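Local structure of acyl-CoA dehydrogenase (Mycobacterium thermoresistibile, 3PFD) at residues 257-262 against 374-379. The protein probably catalyses the FAD-dependent oxidation of a 2,3-saturated acyl-CoA to a 2,3-dehydroacyl-CoA, passing the electrons to an acceptor. Sequence-based numbering, arbitrary orientation.
Sequences PTIGAQ and QIYEGT. With FDA (dihydroflavine-adenine dinucleotide), chain B.
Tyr376 OH donates a hydrogen bond to Gln262 OE1 at 2.6 Å. It approaches in the carbonyl plane, on a lone pair, with a C=O...donor angle of 113°. The bond joins helix 256-280 of the C-terminal helical domain of the acyl-CoA dehydrogenase fold to the loop between helices 363-373 and 380-391. This loop lines the flavin pocket. The Gln262 chain leaves the helix with CG anti to the backbone N (chi1 177°) and stays extended, which carries its amide out to the phenol. Amide and ring planes are nearly coplanar. Ser98 takes the amide NE2, so both ends of the amide are held. Ile259 packs beside this bond, with CG2 3.8 Å from Tyr376 CE2. Its other branch sits over the flat face of the Glu377 carboxylate, with Ile259 CG1 3.3 Å from Glu377 OE2. A water donates to both Thr258 OG1 and Glu377 OE2, while Thr255 binds Glu377 OE1. Both carboxylate oxygens therefore have a partner. Tyr376 also meets the reduced flavin. The C6 atom of the isoalloxazine sits at the edge of the tyrosine ring, 3.5 Å from Tyr376 CD1. The loop ends at Thr379, the N-cap of helix 380-391. Its OG1 makes a weak bond to Ile382 N and donates to O2B of the adenosine ribose at 2.7 Å.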
# COMPACT_ATOMS: atom_id res chain seq x y z
N PRO C 257 -1.95 -17.19 16.69
CA PRO C 257 -1.06 -16.12 17.17
C PRO C 257 0.41 -16.51 17.19
O PRO C 257 1.27 -15.63 17.08
CB PRO C 257 -1.58 -15.83 18.59
CG PRO C 257 -3.03 -16.31 18.60
CD PRO C 257 -3.00 -17.54 17.68
N THR C 258 0.71 -17.81 17.34
CA THR C 258 2.11 -18.27 17.39
C THR C 258 2.77 -18.13 16.02
O THR C 258 3.95 -17.83 15.92
CB THR C 258 2.26 -19.72 17.95
OG1 THR C 258 1.76 -20.66 17.01
CG2 THR C 258 1.51 -19.87 19.29
N ILE C 259 2.00 -18.30 14.95
CA ILE C 259 2.51 -18.00 13.61
C ILE C 259 2.64 -16.48 13.41
O ILE C 259 3.57 -16.01 12.77
CB ILE C 259 1.68 -18.67 12.50
CG1 ILE C 259 1.75 -20.21 12.65
CG2 ILE C 259 2.16 -18.23 11.11
CD1 ILE C 259 3.16 -20.81 12.74
N GLY C 260 1.73 -15.72 13.99
CA GLY C 260 1.95 -14.27 14.10
C GLY C 260 3.28 -13.97 14.77
O GLY C 260 4.08 -13.14 14.29
N ALA C 261 3.52 -14.63 15.91
CA ALA C 261 4.75 -14.41 16.69
C ALA C 261 6.00 -14.78 15.89
O ALA C 261 7.04 -14.11 15.96
CB ALA C 261 4.71 -15.21 18.01
N GLN C 262 5.90 -15.88 15.16
CA GLN C 262 6.97 -16.28 14.26
C GLN C 262 7.30 -15.17 13.23
O GLN C 262 8.47 -14.82 12.98
CB GLN C 262 6.57 -17.58 13.54
CG GLN C 262 7.57 -18.09 12.51
CD GLN C 262 7.05 -19.32 11.82
OE1 GLN C 262 6.20 -19.24 10.94
NE2 GLN C 262 7.53 -20.49 12.24
N GLN C 374 2.19 -16.20 5.56
CA GLN C 374 0.92 -15.76 4.93
C GLN C 374 0.09 -16.94 4.43
O GLN C 374 -1.10 -16.78 4.05
CB GLN C 374 1.21 -14.81 3.76
CG GLN C 374 1.90 -13.53 4.16
CD GLN C 374 2.23 -12.63 2.98
OE1 GLN C 374 3.00 -13.01 2.08
NE2 GLN C 374 1.62 -11.43 2.96
N ILE C 375 0.69 -18.14 4.44
CA ILE C 375 0.09 -19.31 3.78
C ILE C 375 -0.37 -20.37 4.76
O ILE C 375 -1.53 -20.79 4.69
CB ILE C 375 1.01 -19.93 2.68
CG1 ILE C 375 1.34 -18.91 1.61
CG2 ILE C 375 0.38 -21.25 2.06
CD1 ILE C 375 2.36 -19.39 0.61
N TYR C 376 0.52 -20.86 5.64
CA TYR C 376 0.08 -21.95 6.52
C TYR C 376 -0.70 -21.50 7.74
O TYR C 376 -0.78 -20.31 8.03
CB TYR C 376 1.17 -22.99 6.90
CG TYR C 376 2.41 -22.53 7.62
CD1 TYR C 376 3.48 -23.41 7.78
CD2 TYR C 376 2.55 -21.23 8.12
CE1 TYR C 376 4.67 -23.03 8.40
CE2 TYR C 376 3.75 -20.83 8.76
CZ TYR C 376 4.80 -21.75 8.89
OH TYR C 376 5.99 -21.41 9.50
N GLU C 377 -1.24 -22.50 8.46
CA GLU C 377 -2.26 -22.31 9.49
C GLU C 377 -3.42 -21.39 9.06
O GLU C 377 -3.94 -20.62 9.88
CB GLU C 377 -1.62 -21.84 10.83
CG GLU C 377 -0.62 -22.84 11.39
CD GLU C 377 -0.37 -22.72 12.89
OE1 GLU C 377 -1.23 -22.13 13.59
OE2 GLU C 377 0.69 -23.24 13.35
N GLY C 378 -3.82 -21.52 7.79
CA GLY C 378 -4.91 -20.72 7.21
C GLY C 378 -4.28 -19.62 6.35
O GLY C 378 -3.60 -18.74 6.88
N THR C 379 -4.47 -19.68 5.03
CA THR C 379 -3.94 -18.61 4.18
C THR C 379 -4.51 -17.29 4.68
O THR C 379 -5.54 -17.30 5.33
CB THR C 379 -4.32 -18.77 2.73
OG1 THR C 379 -5.74 -18.60 2.60
CG2 THR C 379 -3.86 -20.15 2.16
PA FDA B . -5.70 -23.79 -1.61
O1A FDA B . -6.74 -24.01 -0.54
O2A FDA B . -5.81 -24.51 -2.94
O5B FDA B . -5.64 -22.21 -1.89
C5B FDA B . -5.22 -21.64 -3.13
C4B FDA B . -5.54 -20.14 -3.14
O4B FDA B . -6.96 -19.94 -3.13
C3B FDA B . -5.01 -19.44 -1.89
O3B FDA B . -4.64 -18.10 -2.27
C2B FDA B . -6.22 -19.38 -0.98
O2B FDA B . -6.16 -18.29 -0.05
C1B FDA B . -7.33 -19.18 -1.98
N9A FDA B . -8.65 -19.58 -1.45
C8A FDA B . -9.07 -20.83 -1.18
N7A FDA B . -10.34 -20.78 -0.72
C5A FDA B . -10.74 -19.48 -0.71
C6A FDA B . -11.93 -18.84 -0.34
N6A FDA B . -12.99 -19.56 0.14
N1A FDA B . -12.00 -17.49 -0.45
C2A FDA B . -10.94 -16.79 -0.91
N3A FDA B . -9.78 -17.38 -1.28
C4A FDA B . -9.65 -18.72 -1.18
N1 FDA B . -1.01 -28.67 6.88
C2 FDA B . -1.03 -29.64 7.85
O2 FDA B . -2.02 -30.42 7.98
N3 FDA B . 0.02 -29.79 8.68
C4 FDA B . 1.10 -28.98 8.58
O4 FDA B . 2.04 -29.18 9.37
C4X FDA B . 1.15 -27.95 7.61
N5 FDA B . 2.26 -27.22 7.41
C5X FDA B . 2.51 -26.66 6.22
C6 FDA B . 3.82 -26.35 5.82
C7 FDA B . 4.07 -25.85 4.53
C7M FDA B . 5.48 -25.50 4.11
C8 FDA B . 3.02 -25.62 3.65
C8M FDA B . 3.25 -25.07 2.26
C9 FDA B . 1.73 -25.92 4.05
C9A FDA B . 1.47 -26.45 5.32
N10 FDA B . 0.20 -26.98 5.61
C10 FDA B . 0.06 -27.82 6.76
C1' FDA B . -0.89 -26.87 4.64
C2' FDA B . -1.50 -25.47 4.62
O2' FDA B . -2.31 -25.18 5.78
C3' FDA B . -2.26 -25.32 3.32
O3' FDA B . -1.30 -25.11 2.25
C4' FDA B . -3.27 -24.15 3.36
O4' FDA B . -4.37 -24.47 4.22
C5' FDA B . -3.82 -23.82 1.98
O5' FDA B . -4.23 -25.03 1.32
P FDA B . -3.71 -25.31 -0.18
O1P FDA B . -2.21 -25.26 -0.16
O2P FDA B . -4.41 -26.55 -0.70
O3P FDA B . -4.20 -24.01 -1.00
O HOH W 1 1.58 -23.24 15.90